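Local coordinates for protein laccase (Uncultured bacterium, PDB 4F7K) that probably oxidises phenolic and related substrates while reducing dioxygen to water, as an extracellular multicopper oxidase of the laccase family, at residues A13-E18 against W140-N145; V129-I134 against P174-R179; A210-P215 against A230-I235; T347-G352 against C400-H405. All blocks are in the same frame, centred on the assembly; numbering follows the deposited sequence.

Contact 1 (A13-E18 against W140-N145); sequences AQILPE and WRITEN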
loop_
_atom_site.group_PDB
_atom_site.type_symbol
_atom_site.label_atom_id
_atom_site.label_comp_id
_atom_site.label_asym_id
_atom_site.label_seq_id
_atom_site.Cartn_x
_atom_site.Cartn_y
_atom_site.Cartn_z
ATOM N N ALA A 13 -8.415 7.441 17.463
ATOM C CA ALA A 13 -8.961 6.361 16.657
ATOM C C ALA A 13 -9.444 5.266 17.550
ATOM O O ALA A 13 -8.778 4.936 18.528
ATOM C CB ALA A 13 -7.892 5.822 15.725
ATOM N N GLN A 14 -10.574 4.669 17.195
ATOM C CA GLN A 14 -11.042 3.509 17.924
ATOM C C GLN A 14 -10.416 2.251 17.332
ATOM O O GLN A 14 -10.939 1.680 16.377
ATOM C CB GLN A 14 -12.578 3.421 17.953
ATOM C CG GLN A 14 -13.144 2.372 18.953
ATOM C CD GLN A 14 -12.812 2.666 20.435
ATOM O OE1 GLN A 14 -12.890 3.785 20.870
ATOM N NE2 GLN A 14 -12.445 1.641 21.190
ATOM N N ILE A 15 -9.302 1.826 17.913
ATOM C CA ILE A 15 -8.582 0.651 17.452
ATOM C C ILE A 15 -9.007 -0.607 18.207
ATOM O O ILE A 15 -9.414 -1.598 17.572
ATOM C CB ILE A 15 -7.072 0.879 17.536
ATOM C CG1 ILE A 15 -6.728 2.066 16.640
ATOM C CG2 ILE A 15 -6.346 -0.392 17.111
ATOM C CD1 ILE A 15 -5.417 2.696 16.885
ATOM N N LEU A 16 -8.922 -0.559 19.542
ATOM C CA LEU A 16 -9.426 -1.596 20.430
ATOM C C LEU A 16 -10.946 -1.705 20.244
ATOM O O LEU A 16 -11.561 -0.784 19.729
ATOM C CB LEU A 16 -9.096 -1.256 21.910
ATOM C CG LEU A 16 -7.628 -1.233 22.402
ATOM C CD1 LEU A 16 -7.487 -0.627 23.822
ATOM C CD2 LEU A 16 -6.973 -2.612 22.380
ATOM N N PRO A 17 -11.555 -2.833 20.642
ATOM C CA PRO A 17 -12.977 -3.053 20.500
ATOM C C PRO A 17 -13.830 -1.988 21.176
ATOM O O PRO A 17 -13.360 -1.277 22.076
ATOM C CB PRO A 17 -13.184 -4.367 21.246
ATOM C CG PRO A 17 -11.929 -5.113 21.013
ATOM C CD PRO A 17 -10.866 -4.058 21.090
ATOM N N GLU A 18 -15.094 -1.909 20.758
ATOM C CA GLU A 18 -16.037 -0.981 21.350
ATOM C C GLU A 18 -16.177 -1.212 22.842
ATOM O O GLU A 18 -16.176 -2.360 23.321
ATOM C CB GLU A 18 -17.401 -1.057 20.665
ATOM C CD GLU A 18 -16.877 1.116 19.450
ATOM O OE1 GLU A 18 -16.864 2.358 19.581
ATOM O OE2 GLU A 18 -16.072 0.511 18.709
ATOM N N TRP A 140 -0.662 -3.374 15.916
ATOM C CA TRP A 140 -0.445 -2.312 16.893
ATOM C C TRP A 140 0.004 -2.905 18.226
ATOM O O TRP A 140 -0.410 -3.989 18.601
ATOM C CB TRP A 140 -1.715 -1.489 17.192
ATOM C CG TRP A 140 -2.293 -0.614 16.129
ATOM C CD1 TRP A 140 -2.091 0.726 15.934
ATOM C CD2 TRP A 140 -3.263 -1.019 15.170
ATOM N NE1 TRP A 140 -2.852 1.168 14.852
ATOM C CE2 TRP A 140 -3.576 0.102 14.379
ATOM C CE3 TRP A 140 -3.890 -2.237 14.904
ATOM C CZ2 TRP A 140 -4.489 0.043 13.358
ATOM C CZ3 TRP A 140 -4.788 -2.300 13.906
ATOM C CH2 TRP A 140 -5.080 -1.178 13.116
ATOM N N ARG A 141 0.837 -2.163 18.925
ATOM C CA ARG A 141 1.177 -2.498 20.302
ATOM C C ARG A 141 0.538 -1.393 21.101
ATOM O O ARG A 141 0.961 -0.239 21.043
ATOM C CB ARG A 141 2.690 -2.556 20.471
ATOM N N ILE A 142 -0.549 -1.739 21.775
ATOM C CA ILE A 142 -1.375 -0.750 22.512
ATOM C C ILE A 142 -1.403 -1.097 23.998
ATOM O O ILE A 142 -1.648 -2.247 24.337
ATOM C CB ILE A 142 -2.854 -0.726 22.016
ATOM C CG1 ILE A 142 -2.938 -0.729 20.512
ATOM C CG2 ILE A 142 -3.583 0.504 22.504
ATOM C CD1 ILE A 142 -4.399 -0.617 19.961
ATOM N N THR A 143 -1.158 -0.119 24.875
ATOM C CA THR A 143 -1.174 -0.366 26.331
ATOM C C THR A 143 -2.602 -0.577 26.817
ATOM O O THR A 143 -3.578 -0.461 26.043
ATOM C CB THR A 143 -0.575 0.793 27.149
ATOM O OG1 THR A 143 -1.400 1.966 26.998
ATOM C CG2 THR A 143 0.871 1.097 26.728
ATOM N N GLU A 144 -2.707 -0.873 28.109
ATOM C CA GLU A 144 -3.974 -1.082 28.798
ATOM C C GLU A 144 -4.935 0.104 28.695
ATOM O O GLU A 144 -6.143 -0.097 28.565
ATOM C CB GLU A 144 -3.781 -1.539 30.263
ATOM C CG GLU A 144 -2.482 -1.100 30.984
ATOM C CD GLU A 144 -1.192 -1.448 30.200
ATOM O OE1 GLU A 144 -1.216 -2.437 29.435
ATOM O OE2 GLU A 144 -0.162 -0.736 30.332
ATOM N N ASN A 145 -4.426 1.327 28.727
ATOM C CA ASN A 145 -5.339 2.432 28.574
ATOM C C ASN A 145 -5.370 3.025 27.167
ATOM O O ASN A 145 -5.681 4.198 26.991
ATOM C CB ASN A 145 -5.100 3.483 29.662
ATOM C CG ASN A 145 -3.730 4.080 29.591
ATOM O OD1 ASN A 145 -2.906 3.638 28.788
ATOM N ND2 ASN A 145 -3.455 5.073 30.447
#
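Ile15 packs against both Trp140 and Ile142, joining two loops that leave the ends of strands 4-13 and 131-140. These strands fall in the first and second multicopper oxidase regions of the sequence, which belong to the cupredoxin-like class of beta-sandwich domains, so the contact is an apolar bridge between successive domains of the laccase. Ile15 spreads its two branches over the indole. With CG1 anti to the carbonyl carbon (chi1 -61°) and CG2 anti to the backbone N, CG2 sits above the six-membered ring, 3.7 Å from its centroid, in a CH-pi contact, while CD1 reaches the five-membered ring at NE1 of Trp140, 3.6 Å away. Lys113 adds a cation-pi contact to the same indole, and Phe167 and Leu171 of strand 167-173 also touch it. Ile142 presents the end of its longer branch. Its CD1 fits beside Leu16, whose side chain runs past it in the opposite direction, with CD2 of Leu16 4.1 Å from CD1 of Ile142. The loop carrying Leu16 is braced from within by Gln14, whose NE2 donates to the Leu16 carbonyl. The tightest point is Ile15 CG2 against Ile142 CD1, at 3.5 Å.

Contact 2 (V129-I134 against P174-R179); sequences VDHDLI and PVTPVR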
loop_
_atom_site.group_PDB
_atom_site.type_symbol
_atom_site.label_atom_id
_atom_site.label_comp_id
_atom_site.label_asym_id
_atom_site.label_seq_id
_atom_site.Cartn_x
_atom_site.Cartn_y
_atom_site.Cartn_z
ATOM N N VAL A 129 -19.805 -4.371 -9.705
ATOM C CA VAL A 129 -19.832 -4.914 -8.359
ATOM C C VAL A 129 -20.887 -4.193 -7.579
ATOM O O VAL A 129 -21.245 -3.062 -7.919
ATOM C CB VAL A 129 -18.438 -4.846 -7.635
ATOM C CG1 VAL A 129 -17.406 -5.700 -8.354
ATOM C CG2 VAL A 129 -17.935 -3.411 -7.520
ATOM N N ASP A 130 -21.385 -4.852 -6.536
ATOM C CA ASP A 130 -22.344 -4.234 -5.609
ATOM C C ASP A 130 -21.708 -3.339 -4.540
ATOM O O ASP A 130 -22.286 -2.331 -4.165
ATOM C CB ASP A 130 -23.222 -5.301 -4.953
ATOM C CG ASP A 130 -24.021 -6.073 -5.960
ATOM O OD1 ASP A 130 -24.708 -5.426 -6.787
ATOM O OD2 ASP A 130 -23.964 -7.318 -5.930
ATOM N N HIS A 131 -20.533 -3.711 -4.045
ATOM C CA HIS A 131 -19.832 -2.909 -3.031
ATOM C C HIS A 131 -18.346 -2.915 -3.303
ATOM O O HIS A 131 -17.770 -3.942 -3.667
ATOM C CB HIS A 131 -20.073 -3.445 -1.622
ATOM C CG HIS A 131 -21.508 -3.433 -1.200
ATOM N ND1 HIS A 131 -22.337 -4.525 -1.348
ATOM C CD2 HIS A 131 -22.264 -2.456 -0.646
ATOM C CE1 HIS A 131 -23.537 -4.227 -0.887
ATOM N NE2 HIS A 131 -23.523 -2.975 -0.464
ATOM N N ASP A 132 -17.740 -1.754 -3.112
ATOM C CA ASP A 132 -16.337 -1.536 -3.342
ATOM C C ASP A 132 -15.753 -1.087 -2.006
ATOM O O ASP A 132 -15.909 0.069 -1.616
ATOM C CB ASP A 132 -16.180 -0.468 -4.435
ATOM C CG ASP A 132 -14.725 -0.201 -4.814
ATOM O OD1 ASP A 132 -13.782 -0.508 -4.016
ATOM O OD2 ASP A 132 -14.532 0.352 -5.928
ATOM N N LEU A 133 -15.079 -2.019 -1.321
ATOM C CA LEU A 133 -14.583 -1.804 0.049
ATOM C C LEU A 133 -13.061 -1.810 0.106
ATOM O O LEU A 133 -12.406 -2.542 -0.645
ATOM C CB LEU A 133 -15.136 -2.866 1.019
ATOM C CG LEU A 133 -16.649 -3.117 0.890
ATOM C CD1 LEU A 133 -17.114 -4.423 1.555
ATOM C CD2 LEU A 133 -17.490 -1.916 1.368
ATOM N N ILE A 134 -12.510 -0.982 0.994
ATOM C CA ILE A 134 -11.071 -0.877 1.167
ATOM C C ILE A 134 -10.711 -1.536 2.490
ATOM O O ILE A 134 -11.329 -1.242 3.503
ATOM C CB ILE A 134 -10.649 0.612 1.156
ATOM C CG1 ILE A 134 -10.813 1.208 -0.256
ATOM C CG2 ILE A 134 -9.233 0.813 1.718
ATOM C CD1 ILE A 134 -10.932 2.739 -0.284
ATOM N N PRO A 174 -15.931 1.624 3.357
ATOM C CA PRO A 174 -16.743 1.981 4.544
ATOM C C PRO A 174 -17.271 0.721 5.228
ATOM O O PRO A 174 -17.202 -0.357 4.643
ATOM C CB PRO A 174 -17.910 2.764 3.939
ATOM C CG PRO A 174 -18.140 2.045 2.590
ATOM C CD PRO A 174 -16.733 1.675 2.109
ATOM N N VAL A 175 -17.759 0.848 6.455
ATOM C CA VAL A 175 -18.460 -0.247 7.104
ATOM C C VAL A 175 -19.896 -0.207 6.619
ATOM O O VAL A 175 -20.648 0.747 6.858
ATOM C CB VAL A 175 -18.446 -0.149 8.634
ATOM C CG1 VAL A 175 -19.423 -1.181 9.220
ATOM C CG2 VAL A 175 -16.998 -0.335 9.167
ATOM N N THR A 176 -20.273 -1.246 5.913
ATOM C CA THR A 176 -21.496 -1.207 5.195
ATOM C C THR A 176 -22.017 -2.622 5.273
ATOM O O THR A 176 -21.227 -3.557 5.330
ATOM C CB THR A 176 -21.241 -0.675 3.753
ATOM O OG1 THR A 176 -22.311 0.189 3.369
ATOM C CG2 THR A 176 -21.060 -1.795 2.723
ATOM N N PRO A 177 -23.344 -2.786 5.325
ATOM C CA PRO A 177 -23.841 -4.149 5.380
ATOM C C PRO A 177 -23.897 -4.724 3.972
ATOM O O PRO A 177 -24.301 -4.037 3.033
ATOM C CB PRO A 177 -25.244 -3.989 5.969
ATOM C CG PRO A 177 -25.666 -2.577 5.622
ATOM C CD PRO A 177 -24.431 -1.788 5.257
ATOM N N VAL A 178 -23.481 -5.974 3.841
ATOM C CA VAL A 178 -23.389 -6.640 2.546
ATOM C C VAL A 178 -24.348 -7.839 2.536
ATOM O O VAL A 178 -24.608 -8.438 3.587
ATOM C CB VAL A 178 -21.899 -6.995 2.274
ATOM C CG1 VAL A 178 -21.713 -8.246 1.438
ATOM C CG2 VAL A 178 -21.182 -5.802 1.660
ATOM N N ARG A 179 -24.898 -8.171 1.368
ATOM C CA ARG A 179 -25.889 -9.257 1.273
ATOM C C ARG A 179 -25.254 -10.514 0.692
ATOM O O ARG A 179 -24.287 -10.425 -0.060
ATOM C CB ARG A 179 -27.102 -8.834 0.427
ATOM C CG ARG A 179 -27.830 -7.570 0.924
ATOM C CD ARG A 179 -29.166 -7.367 0.230
ATOM N NE ARG A 179 -29.041 -6.690 -1.064
ATOM C CZ ARG A 179 -30.066 -6.432 -1.883
ATOM N NH1 ARG A 179 -31.308 -6.794 -1.560
ATOM N NH2 ARG A 179 -29.856 -5.809 -3.039
#
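The imidazole of His131 carries Val178 on one face, its CG2 lying 3.4 Å above the ring plane and displaced toward the rim on the ND1 side. The CH-pi contact measures 3.7 Å from Val178 CG2 to the ring centroid, and the two side chains run past each other in opposite directions. On the CD2 side of the imidazole, CD2 of His131 meets the CG2 methyl of Thr176 at 3.6 Å, an oblique approach. The ring is brought there by a first torsion of -61°, which sets CG anti to the carbonyl carbon. Residues 131-134 begin a strand of the six-stranded sheet of a cupredoxin-like domain, and 174-179 are a connection beside it. This connection leaves strand 167-173, passes the beginning of strand 131-140 and leads to strand 183-190 on its far side, crossing over the strand it packs on. Where the crossing starts, Leu133 takes over: its CD2 lies 3.7 Å from CD of Pro174, whose preceding peptide bond is cis, and 3.8 Å from CG2 of Thr176, one methyl touching both. Ile261 of strand 256-261 touches both Leu133 and Val178. Asp132 points away and makes its salt bridge with Arg187.

Contact 3 (A210-P215 against A230-I235); sequences ALDGMP and AQRADI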
loop_
_atom_site.group_PDB
_atom_site.type_symbol
_atom_site.label_atom_id
_atom_site.label_comp_id
_atom_site.label_asym_id
_atom_site.label_seq_id
_atom_site.Cartn_x
_atom_site.Cartn_y
_atom_site.Cartn_z
ATOM N N ALA A 210 -5.886 -7.637 -9.296
ATOM C CA ALA A 210 -4.763 -6.686 -9.404
ATOM C C ALA A 210 -3.767 -6.801 -8.250
ATOM O O ALA A 210 -4.121 -7.236 -7.154
ATOM C CB ALA A 210 -5.282 -5.230 -9.503
ATOM N N LEU A 211 -2.519 -6.425 -8.512
ATOM C CA LEU A 211 -1.536 -6.260 -7.435
ATOM C C LEU A 211 -0.865 -4.893 -7.541
ATOM O O LEU A 211 -0.471 -4.466 -8.646
ATOM C CB LEU A 211 -0.494 -7.379 -7.425
ATOM C CG LEU A 211 -1.023 -8.822 -7.414
ATOM C CD1 LEU A 211 0.048 -9.806 -7.886
ATOM C CD2 LEU A 211 -1.551 -9.216 -6.038
ATOM N N ASP A 212 -0.740 -4.215 -6.392
ATOM C CA ASP A 212 -0.102 -2.899 -6.351
ATOM C C ASP A 212 -0.690 -1.910 -7.381
ATOM O O ASP A 212 0.027 -1.148 -8.036
ATOM C CB ASP A 212 1.407 -3.033 -6.488
ATOM C CG ASP A 212 2.043 -3.780 -5.302
ATOM O OD1 ASP A 212 1.320 -4.147 -4.356
ATOM O OD2 ASP A 212 3.270 -3.989 -5.319
ATOM N N GLY A 213 -2.004 -1.925 -7.517
ATOM C CA GLY A 213 -2.657 -0.999 -8.441
ATOM C C GLY A 213 -2.574 -1.425 -9.893
ATOM O O GLY A 213 -3.103 -0.738 -10.751
ATOM N N MET A 214 -1.941 -2.563 -10.170
ATOM C CA MET A 214 -1.742 -3.034 -11.560
ATOM C C MET A 214 -2.483 -4.323 -11.860
ATOM O O MET A 214 -2.138 -5.369 -11.308
ATOM C CB MET A 214 -0.259 -3.212 -11.911
ATOM C CG MET A 214 0.531 -1.935 -11.868
ATOM S SD MET A 214 0.066 -0.810 -13.187
ATOM C CE MET A 214 0.637 0.731 -12.477
ATOM N N PRO A 215 -3.502 -4.243 -12.732
ATOM C CA PRO A 215 -4.306 -5.379 -13.194
ATOM C C PRO A 215 -3.450 -6.510 -13.768
ATOM O O PRO A 215 -2.473 -6.248 -14.466
ATOM C CB PRO A 215 -5.163 -4.771 -14.309
ATOM C CG PRO A 215 -5.229 -3.333 -13.980
ATOM C CD PRO A 215 -3.881 -2.998 -13.414
ATOM N N ALA A 230 3.038 -2.342 2.638
ATOM C CA ALA A 230 2.749 -1.354 1.564
ATOM C C ALA A 230 2.188 -1.964 0.279
ATOM O O ALA A 230 1.806 -1.249 -0.623
ATOM C CB ALA A 230 3.975 -0.469 1.250
ATOM N N GLN A 231 2.158 -3.287 0.204
ATOM C CA GLN A 231 1.599 -4.037 -0.943
ATOM C C GLN A 231 0.072 -4.058 -0.910
ATOM O O GLN A 231 -0.564 -4.000 0.163
ATOM C CB GLN A 231 2.142 -5.479 -0.965
ATOM C CG GLN A 231 3.630 -5.569 -1.389
ATOM C CD GLN A 231 4.100 -7.003 -1.644
ATOM O OE1 GLN A 231 3.552 -7.940 -1.083
ATOM N NE2 GLN A 231 5.119 -7.170 -2.503
ATOM N N ARG A 232 -0.507 -4.118 -2.101
ATOM C CA ARG A 232 -1.951 -4.151 -2.279
ATOM C C ARG A 232 -2.337 -5.352 -3.122
ATOM O O ARG A 232 -1.554 -5.800 -4.005
ATOM C CB ARG A 232 -2.411 -2.885 -3.009
ATOM C CG ARG A 232 -2.596 -1.697 -2.129
ATOM C CD ARG A 232 -1.375 -0.794 -2.096
ATOM N NE ARG A 232 -1.143 -0.194 -3.395
ATOM C CZ ARG A 232 0.039 -0.127 -3.994
ATOM N NH1 ARG A 232 1.120 -0.574 -3.376
ATOM N NH2 ARG A 232 0.140 0.419 -5.208
ATOM N N ALA A 233 -3.542 -5.870 -2.884
ATOM C CA ALA A 233 -4.129 -6.797 -3.825
ATOM C C ALA A 233 -5.602 -6.458 -3.957
ATOM O O ALA A 233 -6.259 -6.232 -2.955
ATOM C CB ALA A 233 -3.940 -8.238 -3.412
ATOM N N ASP A 234 -6.099 -6.399 -5.194
ATOM C CA ASP A 234 -7.540 -6.249 -5.440
ATOM C C ASP A 234 -8.203 -7.625 -5.626
ATOM O O ASP A 234 -7.715 -8.463 -6.356
ATOM C CB ASP A 234 -7.807 -5.386 -6.696
ATOM C CG ASP A 234 -7.901 -3.895 -6.393
ATOM O OD1 ASP A 234 -7.409 -3.434 -5.326
ATOM O OD2 ASP A 234 -8.491 -3.163 -7.220
ATOM N N ILE A 235 -9.333 -7.836 -4.976
ATOM C CA ILE A 235 -10.062 -9.078 -5.088
ATOM C C ILE A 235 -11.497 -8.795 -5.513
ATOM O O ILE A 235 -12.180 -7.945 -4.942
ATOM C CB ILE A 235 -10.022 -9.882 -3.778
ATOM C CG1 ILE A 235 -8.657 -10.582 -3.660
ATOM C CG2 ILE A 235 -11.162 -10.906 -3.708
ATOM C CD1 ILE A 235 -8.181 -10.801 -2.300
#
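Asp212 and Arg232 form the dense, polar end of this contact. The backbone N of Arg232 donates to OD1 of Asp212 at 2.9 Å and 175°, meeting the oxygen nearly end-on to its C-O bond, and the N of Asp212 returns a bond to the Arg232 carbonyl at 3.0 Å. The side chain of Arg232, bent at chi2 and chi3, curls back so that one face of the guanidinium lies over Asp212 CA, 3.5 Å from the plane. Carboxylate and guanidinium planes are almost parallel, only 3° apart, and the ion pair from Asp212 OD1 to Arg232 NH1 is long, at 3.7 Å, a matter of charge alone since no N-H is aimed at the oxygen. N-H groups go instead to Asp374 (NH2), the Thr98 carbonyl (NE) and, in the guanidinium plane, the Ala230 carbonyl (NH1), while Asp212 OD1 pairs with Arg373. Asp212 and Gly213 are the central residues of a type I' turn, the two-residue connection of the beta hairpin formed by strands 204-211 and 214-220, and strand 232-239 runs antiparallel to the first of these. Replacing Arg232 by a leucine would probably leave Asp374 without its salt-bridge mate and the Thr98 carbonyl without this donor. Along the strands the packing is simpler. Ala210 and Asp234 form a hydrogen-bonded pair, Asp234 N to Ala210 O being 2.9 Å. On the opposite face Leu211, partly exposed to solvent, merely rests its CD2 on Ala233 CB, 3.7 Å away.

Contact 4 (T347-G352 against C400-H405); sequences TRFPHG and CHMLGH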
loop_
_atom_site.group_PDB
_atom_site.type_symbol
_atom_site.label_atom_id
_atom_site.label_comp_id
_atom_site.label_asym_id
_atom_site.label_seq_id
_atom_site.Cartn_x
_atom_site.Cartn_y
_atom_site.Cartn_z
ATOM N N THR A 347 21.371 -10.127 5.560
ATOM C CA THR A 347 21.046 -9.934 6.975
ATOM C C THR A 347 20.118 -11.060 7.436
ATOM O O THR A 347 19.654 -11.835 6.613
ATOM C CB THR A 347 20.286 -8.599 7.222
ATOM O OG1 THR A 347 18.933 -8.703 6.746
ATOM C CG2 THR A 347 20.974 -7.432 6.516
ATOM N N ARG A 348 19.846 -11.123 8.742
ATOM C CA ARG A 348 18.840 -12.059 9.324
ATOM C C ARG A 348 17.371 -11.600 9.267
ATOM O O ARG A 348 16.453 -12.341 9.646
ATOM C CB ARG A 348 19.212 -12.408 10.762
ATOM C CG ARG A 348 20.548 -13.128 10.891
ATOM C CD ARG A 348 21.081 -13.008 12.318
ATOM N NE ARG A 348 20.166 -13.582 13.308
ATOM C CZ ARG A 348 19.921 -14.890 13.445
ATOM N NH1 ARG A 348 20.507 -15.785 12.656
ATOM N NH2 ARG A 348 19.082 -15.313 14.377
ATOM N N PHE A 349 17.146 -10.396 8.748
ATOM C CA PHE A 349 15.805 -9.831 8.686
ATOM C C PHE A 349 15.360 -9.499 7.262
ATOM O O PHE A 349 16.146 -8.953 6.458
ATOM C CB PHE A 349 15.696 -8.626 9.622
ATOM C CG PHE A 349 15.716 -9.002 11.069
ATOM C CD1 PHE A 349 14.528 -9.158 11.777
ATOM C CD2 PHE A 349 16.919 -9.251 11.723
ATOM C CE1 PHE A 349 14.557 -9.543 13.135
ATOM C CE2 PHE A 349 16.942 -9.636 13.082
ATOM C CZ PHE A 349 15.767 -9.773 13.770
ATOM N N PRO A 350 14.110 -9.841 6.934
ATOM C CA PRO A 350 13.503 -9.471 5.636
ATOM C C PRO A 350 13.455 -7.949 5.486
ATOM O O PRO A 350 13.287 -7.252 6.492
ATOM C CB PRO A 350 12.079 -10.027 5.746
ATOM C CG PRO A 350 11.854 -10.175 7.254
ATOM C CD PRO A 350 13.163 -10.568 7.799
ATOM N N HIS A 351 13.651 -7.460 4.263
ATOM C CA HIS A 351 13.596 -6.048 3.975
ATOM C C HIS A 351 12.478 -5.785 3.003
ATOM O O HIS A 351 12.315 -6.542 2.045
ATOM C CB HIS A 351 14.874 -5.562 3.290
ATOM C CG HIS A 351 16.028 -5.362 4.212
ATOM N ND1 HIS A 351 16.537 -6.379 4.994
ATOM C CD2 HIS A 351 16.788 -4.269 4.466
ATOM C CE1 HIS A 351 17.559 -5.921 5.701
ATOM N NE2 HIS A 351 17.740 -4.647 5.392
ATOM N N GLY A 352 11.706 -4.730 3.262
ATOM C CA GLY A 352 10.724 -4.242 2.325
ATOM C C GLY A 352 11.389 -3.260 1.368
ATOM O O GLY A 352 12.152 -2.392 1.789
ATOM N N CYS A 400 14.796 0.837 1.090
ATOM C CA CYS A 400 14.889 -0.508 1.636
ATOM C C CYS A 400 14.727 -0.437 3.139
ATOM O O CYS A 400 15.537 0.192 3.831
ATOM C CB CYS A 400 16.217 -1.158 1.256
ATOM S SG CYS A 400 16.480 -1.128 -0.560
ATOM N N HIS A 401 13.667 -1.047 3.646
ATOM C CA HIS A 401 13.391 -0.998 5.086
ATOM C C HIS A 401 13.565 -2.375 5.696
ATOM O O HIS A 401 12.884 -3.320 5.291
ATOM C CB HIS A 401 11.970 -0.490 5.365
ATOM C CG HIS A 401 11.586 -0.514 6.816
ATOM N ND1 HIS A 401 12.096 0.375 7.740
ATOM C CD2 HIS A 401 10.714 -1.299 7.495
ATOM C CE1 HIS A 401 11.563 0.130 8.925
ATOM N NE2 HIS A 401 10.725 -0.884 8.805
ATOM N N MET A 402 14.465 -2.464 6.671
ATOM C CA MET A 402 14.590 -3.648 7.497
ATOM C C MET A 402 13.398 -3.764 8.485
ATOM O O MET A 402 13.190 -2.904 9.360
ATOM C CB MET A 402 15.943 -3.682 8.235
ATOM C CG MET A 402 16.245 -5.055 8.966
ATOM S SD MET A 402 17.937 -5.038 9.704
ATOM C CE MET A 402 17.923 -6.474 10.720
ATOM N N LEU A 403 12.632 -4.831 8.312
ATOM C CA LEU A 403 11.457 -5.070 9.124
ATOM C C LEU A 403 11.832 -5.182 10.613
ATOM O O LEU A 403 12.761 -5.909 10.984
ATOM C CB LEU A 403 10.718 -6.312 8.634
ATOM C CG LEU A 403 9.644 -6.071 7.543
ATOM C CD1 LEU A 403 10.174 -5.546 6.220
ATOM C CD2 LEU A 403 8.781 -7.300 7.315
ATOM N N GLY A 404 11.133 -4.418 11.449
ATOM C CA GLY A 404 11.297 -4.512 12.881
ATOM C C GLY A 404 12.396 -3.600 13.358
ATOM O O GLY A 404 12.770 -3.616 14.523
ATOM N N HIS A 405 12.931 -2.812 12.448
ATOM C CA HIS A 405 14.074 -2.001 12.775
ATOM C C HIS A 405 13.831 -0.535 12.461
ATOM O O HIS A 405 13.187 -0.179 11.472
ATOM C CB HIS A 405 15.344 -2.561 12.115
ATOM C CG HIS A 405 15.782 -3.870 12.704
ATOM N ND1 HIS A 405 15.108 -5.053 12.476
ATOM C CD2 HIS A 405 16.799 -4.173 13.549
ATOM C CE1 HIS A 405 15.699 -6.029 13.143
ATOM N NE2 HIS A 405 16.731 -5.525 13.795
#
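His351 lies flat against the side chain of Met402, whose CB stands over one face of the imidazole, 3.8 Å from its centroid, while SD approaches obliquely from farther off. The methionine is extended, with CG anti to its own backbone N (chi1 -170°), and so runs on from His351 toward Phe349. There CE1 of His405 stands over the centre of the phenyl ring in an edge-to-face pair, centroids 4.5 Å apart and planes at 69°. The backbones of strands 351-355 and 395-402 pair antiparallel beneath: Gly352 N to His401 O and His401 N to Gly352 O are each 2.7 Å, and beyond them Leu403 N donates to Pro350 O. In the next shell the rings of His351 and His405 are each held by a carbonyl two residues earlier. ND1 of His351 donates to Phe349 O at 3.0 Å, and ND1 of His405 to Leu403 O at 2.9 Å in its ring plane. A type II turn from Met402 to His405 sets the latter, and Asn345 also binds the Phe349 carbonyl. With an alanine at His351 the imidazole is gone, which is likely to leave the Phe349 carbonyl to Asn345 and to uncover the Met402 side chain. Residues 400-405 match the Cys-His-x-x-x-His signature of multicopper oxidases, in which the cysteine and the last histidine, with a histidine at the position of His351, normally bind a type 1 copper. Here Cys400 SG and His351 ND1 are 7.6 Å apart, which implies side chains not drawn together to share a metal ion.

From the N terminus, contact 1 opens first, at 13-18, and closes a long loop of 121 intervening residues at 140-145, tying the first multicopper oxidase region to the second. Contact 2 crosses it, closing the stretch from the start of strand 131-140 through strand 167-173 to the connection before strand 183-190, so strand 131-140 takes part in both, one end in each. Contacts 3 and 4 then follow in series. Contact 3 closes a short excursion between neighbouring strands of the six-stranded sheet that contact 2 reaches, with centres about 18 Å apart. Contact 4 joins two strands of the third region, its centre about 35 Å from that of contact 2, across the chain's centre.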